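Local coordinates for carbon dioxide concentrating mechanism protein CcmK (Synechococcus elongatus, PDB 4OX6) that forms six-subunit assemblies that probably serve as building blocks of the carboxysome shell, the protein coat of a bacterial microcompartment, at residues S22-G27 with S54-V59; T45-M50 with I106-E111; Q18-L23 with V91-P96. All blocks are in the same frame, centred on the assembly; numbering follows the deposited sequence.

Interaction 1: residues S22-G27 with S54-V59; sequences SLETKG and SARFAV
Ser22 lends its CA hydrogen to Val59 O, while its OG bonds to Asn60 OD1, just past the second segment. Leu23 follows with a pair of backbone hydrogen bonds to Val59. The shorter runs from Val59 N to Leu23 O, 2.8 Å. Glu24 comes next, in a non-hydrogen-bonded pair with Ala58. Its CG stands anti to the backbone N (chi1 -177°) and the extended chain runs past Phe57 O to Arg56. The two form a salt bridge of two hydrogen bonds, side-on and both to one oxygen: Arg56 NE lies 2.8 Å and Arg56 NH2 2.9 Å from Glu24 OE2. Both donors keep OE2 close to the guanidinium plane. NE takes the anti lone pair of OE2, whereas NH2 meets it from above the carboxylate plane. The two flat groups are turned 68° apart. The other oxygen, Glu24 OE1, accepts from Phe28 N of a neighbouring subunit, so this carboxylate serves both the sheet and a subunit interface. The two strands, 19-26 and 56-63, are the central antiparallel pair of the four-stranded sheet of the BMC domain. Thr25 repeats the double backbone bond, now with Phe57. Thr25 OG1 hydrogen-bonds to Gly27 O, 2.9 Å away. Lys26 bends at chi3 and chi4, which curls its amine over to the loop before strand 56-63. There Lys26 NZ hydrogen-bonds to the backbone Ser54 O at 2.7 Å. Gly27 N ends the ladder on Ala55 O, 2.7 Å, in a nearly straight bond, and Gly27 O sits 3.7 Å from Phe57 CD1.

Interaction 2: residues T45-M50 with I106-E111; sequences TIVSYM and IGFGPE
Val47 holds CG1 anti to its carbonyl carbon (chi1 -62°) and Phe108 holds CG likewise (chi1 -68°), which brings the methyl and the ring together. Val47 CG1 lies 4.2 Å from the centroid of the Phe108 ring, an off-centre CH-pi contact 29° from the ring normal. Val47 CG1 comes nearest to Phe108 CD1, at 3.8 Å. The other branch, Val47 CG2, faces the backbone and comes 3.5 Å from Ile106 O. Between the branches, Val47 CB rests 3.4 Å from Gly107 O. With an alanine here, CB would remain, but losing CG1 and CG2 is likely to open a gap beside the Phe108 ring. Thr45 CB approaches the ring edge, 3.9 Å from Phe108 CE1. The contact lays the loop after helix 98-103 against strand 45-53, an outer strand of the BMC-domain sheet. Arg116 adds a cation-pi contact to the same ring. At the flank, Ser48 OG bonds to Pro105 O, and also to Asn60 ND2 of strand 56-63; Arg62 NH1 bonds to Ile106 O. One water links the segments: it donates to Val47 O at 2.7 Å and accepts from Gly109 N at 2.8 Å. Between the two segments themselves, apolar packing and this water carry the contact.

Interaction 3: residues Q18-L23 with V91-P96; sequences QAIGSL and VIIPRP
Ile20 and Ile93 form a hydrogen-bonded pair in the antiparallel sheet of the BMC domain, where strand 19-26 meets the outer strand 86-93. The two side chains lie side by side and point the same way. From CB, the Ile20 side chain splits. Ile20 CG2 sits between the backbone N and the carbonyl carbon, turned to the partner strand, 3.7 Å from Ile93 CB. Ile20 CG2 also reaches Ile93 CD1 and, at 4.0 Å, Pro96 CG, so it touches both the strand and the turn that follows. The longer branch starts with CG1 anti to the backbone N (chi1 168°). It carries CD1 away from Ile93 to Ile106, in the loop after helix 98-103. Backbone bonds pair Ile20 with Ile93 and Ser22 with Val91, two for each pair. Gly21 lies between them, opposite Ile92, and its CA hydrogen points to Val91 O. Ser22 OG is held by Asn60 OD1 of strand 56-63. Past the strand, the chain turns at Pro94 and comes back over Gln18. Arg95 O of this turn accepts from Lys40 NZ of a neighbouring subunit. Ala19 CB lies 3.4 Å from both Ile93 O and Pro94 O, and Pro96 CD packs 3.2 Å from Gln18 O.

How the interactions relate
Interactions 1 and 3 are buried and share strand 19-26, meeting at Ser22 and Leu23. Each joins it to a different neighbour: strand 56-63 in interaction 1, strand 86-93 in interaction 3. Both rest on antiparallel backbone ladders, but interaction 1 adds a salt bridge and a hydrogen bond from a lysine to a backbone carbonyl, whereas side-chain packing in interaction 3 is mainly apolar. Interaction 2 is only partly buried and joins a loop to strand 45-53 through aliphatic-aromatic contact and water. Ala58 O probably bonds to Met50 N, linking interactions 1 and 2 through adjacent strands. Ile106 touches Ile20, bringing the loop of interaction 2 against interaction 3.

Interaction 1: residues S22-G27 with S54-V59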
# COMPACT_ATOMS: atom_id res chain seq x y z
N SER A 22 -11.42 6.04 18.53
CA SER A 22 -10.94 5.84 17.15
C SER A 22 -12.09 5.28 16.37
O SER A 22 -12.76 4.39 16.76
CB SER A 22 -9.78 4.87 17.16
OG SER A 22 -9.17 4.73 15.86
N LEU A 23 -12.28 5.87 15.18
CA LEU A 23 -13.33 5.52 14.26
C LEU A 23 -12.79 5.33 12.87
O LEU A 23 -12.02 6.16 12.42
CB LEU A 23 -14.42 6.63 14.31
CG LEU A 23 -15.64 6.46 13.39
CD1 LEU A 23 -16.83 7.29 13.95
CD2 LEU A 23 -15.42 6.96 11.97
N GLU A 24 -13.20 4.25 12.20
CA GLU A 24 -12.65 3.90 10.88
C GLU A 24 -13.77 3.73 9.87
O GLU A 24 -14.80 3.10 10.14
CB GLU A 24 -11.82 2.60 11.00
CG GLU A 24 -11.12 2.14 9.73
CD GLU A 24 -10.15 1.04 10.02
OE1 GLU A 24 -9.37 1.18 10.99
OE2 GLU A 24 -10.12 0.07 9.23
N THR A 25 -13.57 4.35 8.71
CA THR A 25 -14.48 4.29 7.53
C THR A 25 -13.80 3.70 6.33
O THR A 25 -12.56 3.69 6.24
CB THR A 25 -14.98 5.69 7.12
OG1 THR A 25 -13.88 6.51 6.77
CG2 THR A 25 -15.73 6.37 8.25
N LYS A 26 -14.61 3.22 5.39
CA LYS A 26 -14.14 3.03 4.04
C LYS A 26 -14.50 4.29 3.27
O LYS A 26 -15.68 4.71 3.20
CB LYS A 26 -14.74 1.78 3.39
CG LYS A 26 -14.13 1.43 2.03
CD LYS A 26 -14.55 0.10 1.50
CE LYS A 26 -13.73 -1.03 2.12
NZ LYS A 26 -12.48 -1.21 1.33
N GLY A 27 -13.46 4.89 2.71
CA GLY A 27 -13.56 6.15 2.01
C GLY A 27 -12.97 7.30 2.81
O GLY A 27 -13.12 7.35 4.05
N SER A 54 -6.69 -0.29 1.63
CA SER A 54 -8.01 -0.74 1.20
C SER A 54 -8.99 0.41 1.29
O SER A 54 -10.17 0.15 1.54
CB SER A 54 -8.55 -1.92 1.94
OG SER A 54 -7.77 -3.06 1.59
N ALA A 55 -8.51 1.63 1.08
CA ALA A 55 -9.33 2.82 1.14
C ALA A 55 -10.02 3.06 2.49
O ALA A 55 -11.00 3.79 2.58
CB ALA A 55 -10.38 2.82 0.06
N ARG A 56 -9.47 2.48 3.56
CA ARG A 56 -9.99 2.70 4.91
C ARG A 56 -9.11 3.69 5.60
O ARG A 56 -7.88 3.71 5.46
CB ARG A 56 -10.09 1.36 5.65
CG ARG A 56 -11.24 0.52 5.15
CD ARG A 56 -11.27 -0.94 5.57
NE ARG A 56 -11.35 -1.07 7.01
CZ ARG A 56 -11.92 -2.10 7.64
NH1 ARG A 56 -12.49 -3.07 6.95
NH2 ARG A 56 -11.88 -2.16 8.96
N PHE A 57 -9.77 4.50 6.44
CA PHE A 57 -9.08 5.55 7.21
C PHE A 57 -9.63 5.58 8.62
O PHE A 57 -10.86 5.47 8.81
CB PHE A 57 -9.38 6.93 6.59
CG PHE A 57 -8.79 7.11 5.21
CD1 PHE A 57 -9.48 6.74 4.08
CD2 PHE A 57 -7.54 7.68 5.08
CE1 PHE A 57 -8.91 6.86 2.83
CE2 PHE A 57 -6.95 7.84 3.82
CZ PHE A 57 -7.64 7.42 2.71
N ALA A 58 -8.77 5.76 9.62
CA ALA A 58 -9.23 5.93 10.99
C ALA A 58 -8.88 7.31 11.48
O ALA A 58 -7.82 7.85 11.17
CB ALA A 58 -8.61 4.88 11.90
N VAL A 59 -9.78 7.91 12.26
CA VAL A 59 -9.51 9.19 12.93
C VAL A 59 -9.45 8.93 14.43
O VAL A 59 -10.25 8.16 14.97
CB VAL A 59 -10.58 10.26 12.61
CG1 VAL A 59 -12.00 9.89 12.99
CG2 VAL A 59 -10.19 11.62 13.22

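Interaction 2: residues T45-M50 with I106-E111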
# COMPACT_ATOMS: atom_id res chain seq x y z
N THR A 45 -10.24 16.76 21.06
CA THR A 45 -9.20 17.20 20.11
C THR A 45 -9.01 16.04 19.12
O THR A 45 -8.82 14.87 19.54
CB THR A 45 -7.86 17.48 20.81
OG1 THR A 45 -8.07 18.44 21.88
CG2 THR A 45 -6.87 18.08 19.88
N ILE A 46 -9.03 16.35 17.81
CA ILE A 46 -8.62 15.38 16.81
C ILE A 46 -7.09 15.45 16.79
O ILE A 46 -6.51 16.51 16.64
CB ILE A 46 -9.15 15.79 15.43
CG1 ILE A 46 -10.66 15.93 15.39
CG2 ILE A 46 -8.77 14.70 14.43
CD1 ILE A 46 -11.18 16.78 14.15
N VAL A 47 -6.45 14.31 17.02
CA VAL A 47 -4.99 14.23 17.12
C VAL A 47 -4.29 13.68 15.91
O VAL A 47 -3.15 14.03 15.68
CB VAL A 47 -4.52 13.51 18.40
CG1 VAL A 47 -5.02 14.33 19.65
CG2 VAL A 47 -5.02 12.07 18.49
N SER A 48 -4.91 12.78 15.18
CA SER A 48 -4.25 12.08 14.10
C SER A 48 -5.25 11.32 13.24
O SER A 48 -6.41 11.13 13.63
CB SER A 48 -3.19 11.08 14.62
OG SER A 48 -3.85 10.08 15.38
N TYR A 49 -4.78 10.86 12.09
CA TYR A 49 -5.51 9.90 11.27
C TYR A 49 -4.55 8.86 10.77
O TYR A 49 -3.38 9.10 10.68
CB TYR A 49 -6.35 10.53 10.13
CG TYR A 49 -5.57 10.93 8.93
CD1 TYR A 49 -4.76 12.05 8.93
CD2 TYR A 49 -5.58 10.14 7.79
CE1 TYR A 49 -4.01 12.41 7.80
CE2 TYR A 49 -4.86 10.50 6.67
CZ TYR A 49 -4.03 11.59 6.69
OH TYR A 49 -3.31 11.91 5.56
N MET A 50 -5.10 7.70 10.48
CA MET A 50 -4.39 6.54 9.96
C MET A 50 -4.92 6.14 8.58
O MET A 50 -6.15 5.91 8.38
CB MET A 50 -4.61 5.39 10.96
CG MET A 50 -4.04 4.02 10.52
SD MET A 50 -2.27 4.05 10.11
CE MET A 50 -1.65 4.27 11.79
N ILE A 106 -1.24 8.30 18.54
CA ILE A 106 -2.48 8.76 19.12
C ILE A 106 -2.27 9.85 20.17
O ILE A 106 -3.22 10.25 20.84
CB ILE A 106 -3.34 7.61 19.76
CG1 ILE A 106 -2.56 6.93 20.89
CG2 ILE A 106 -3.74 6.66 18.67
CD1 ILE A 106 -3.40 6.06 21.80
N GLY A 107 -1.03 10.34 20.29
CA GLY A 107 -0.70 11.42 21.20
C GLY A 107 -1.03 12.79 20.65
O GLY A 107 -1.34 12.93 19.49
N PHE A 108 -0.90 13.80 21.50
CA PHE A 108 -1.07 15.19 21.14
C PHE A 108 0.20 15.78 20.50
O PHE A 108 1.22 15.91 21.18
CB PHE A 108 -1.42 16.02 22.39
CG PHE A 108 -2.75 15.73 22.98
CD1 PHE A 108 -3.87 16.41 22.60
CD2 PHE A 108 -2.86 14.80 23.99
CE1 PHE A 108 -5.09 16.16 23.20
CE2 PHE A 108 -4.08 14.54 24.56
CZ PHE A 108 -5.19 15.24 24.15
N GLY A 109 0.14 16.14 19.23
CA GLY A 109 1.28 16.74 18.55
C GLY A 109 1.25 18.26 18.63
O GLY A 109 0.25 18.86 19.01
N PRO A 110 2.38 18.89 18.26
CA PRO A 110 2.45 20.34 18.44
C PRO A 110 1.48 21.10 17.50
O PRO A 110 1.13 22.22 17.89
CB PRO A 110 3.91 20.69 18.12
CG PRO A 110 4.43 19.54 17.35
CD PRO A 110 3.67 18.30 17.85
N GLU A 111 1.01 20.49 16.41
CA GLU A 111 0.10 21.20 15.51
C GLU A 111 -1.32 21.30 16.06
O GLU A 111 -2.12 22.12 15.57
CB GLU A 111 0.09 20.59 14.10
CG GLU A 111 -0.56 21.55 13.05
CD GLU A 111 -0.26 21.16 11.60
OE1 GLU A 111 -1.10 21.47 10.73
OE2 GLU A 111 0.83 20.60 11.32
O HOH W 1 -1.44 15.60 17.04

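Interaction 3: residues Q18-L23 with V91-P96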
# COMPACT_ATOMS: atom_id res chain seq x y z
N GLN A 18 -6.61 11.22 29.59
CA GLN A 18 -7.55 11.34 28.45
C GLN A 18 -7.83 10.07 27.68
O GLN A 18 -6.95 9.33 27.18
CB GLN A 18 -7.15 12.48 27.52
CG GLN A 18 -7.16 13.81 28.26
CD GLN A 18 -7.85 14.89 27.45
OE1 GLN A 18 -7.61 15.00 26.25
NE2 GLN A 18 -8.76 15.63 28.09
N ALA A 19 -9.12 9.84 27.53
CA ALA A 19 -9.61 8.76 26.67
C ALA A 19 -9.17 8.91 25.25
O ALA A 19 -8.87 10.03 24.79
CB ALA A 19 -11.13 8.72 26.69
N ILE A 20 -9.15 7.77 24.56
CA ILE A 20 -9.03 7.75 23.09
C ILE A 20 -10.27 7.20 22.48
O ILE A 20 -10.81 6.16 22.89
CB ILE A 20 -7.75 6.98 22.63
CG1 ILE A 20 -7.74 6.68 21.08
CG2 ILE A 20 -7.63 5.74 23.30
CD1 ILE A 20 -7.28 7.86 20.27
N GLY A 21 -10.74 7.87 21.43
CA GLY A 21 -11.75 7.30 20.56
C GLY A 21 -11.14 7.18 19.17
O GLY A 21 -10.44 8.10 18.71
N SER A 22 -11.42 6.04 18.53
CA SER A 22 -10.94 5.84 17.15
C SER A 22 -12.09 5.28 16.37
O SER A 22 -12.76 4.39 16.76
CB SER A 22 -9.78 4.87 17.16
OG SER A 22 -9.17 4.73 15.86
N LEU A 23 -12.28 5.87 15.18
CA LEU A 23 -13.33 5.52 14.26
C LEU A 23 -12.79 5.33 12.87
O LEU A 23 -12.02 6.16 12.42
CB LEU A 23 -14.42 6.63 14.31
CG LEU A 23 -15.64 6.46 13.39
CD1 LEU A 23 -16.83 7.29 13.95
CD2 LEU A 23 -15.42 6.96 11.97
N VAL A 91 -13.84 2.33 18.51
CA VAL A 91 -13.60 1.95 19.90
C VAL A 91 -13.45 3.20 20.73
O VAL A 91 -13.04 4.26 20.26
CB VAL A 91 -12.32 1.07 20.03
CG1 VAL A 91 -11.10 1.85 19.95
CG2 VAL A 91 -12.31 0.20 21.30
N ILE A 92 -13.77 3.06 22.01
CA ILE A 92 -13.44 4.05 23.02
C ILE A 92 -12.67 3.37 24.16
O ILE A 92 -13.18 2.36 24.73
CB ILE A 92 -14.71 4.71 23.62
CG1 ILE A 92 -15.38 5.53 22.54
CG2 ILE A 92 -14.33 5.66 24.74
CD1 ILE A 92 -16.77 5.97 22.92
N ILE A 93 -11.49 3.88 24.49
CA ILE A 93 -10.68 3.37 25.62
C ILE A 93 -10.54 4.49 26.64
O ILE A 93 -9.94 5.51 26.36
CB ILE A 93 -9.27 2.98 25.18
CG1 ILE A 93 -9.35 1.92 24.06
CG2 ILE A 93 -8.47 2.47 26.35
CD1 ILE A 93 -7.99 1.71 23.40
N PRO A 94 -11.16 4.34 27.83
CA PRO A 94 -11.28 5.47 28.75
C PRO A 94 -10.00 6.07 29.29
O PRO A 94 -9.87 7.29 29.50
CB PRO A 94 -12.19 4.93 29.86
CG PRO A 94 -13.05 3.92 29.22
CD PRO A 94 -12.14 3.29 28.12
N ARG A 95 -9.07 5.18 29.62
CA ARG A 95 -7.85 5.56 30.33
C ARG A 95 -6.65 4.73 29.72
O ARG A 95 -6.18 3.76 30.37
CB ARG A 95 -8.01 5.33 31.82
CG ARG A 95 -9.11 6.08 32.51
CD ARG A 95 -8.74 7.52 32.86
NE ARG A 95 -7.45 7.68 33.52
CZ ARG A 95 -7.21 8.10 34.77
NH1 ARG A 95 -8.17 8.38 35.67
NH2 ARG A 95 -5.93 8.19 35.15
N PRO A 96 -6.24 5.01 28.52
CA PRO A 96 -5.27 4.12 27.83
C PRO A 96 -3.96 4.15 28.56
O PRO A 96 -3.45 5.17 29.02
CB PRO A 96 -5.12 4.77 26.45
CG PRO A 96 -5.50 6.19 26.66
CD PRO A 96 -6.56 6.19 27.72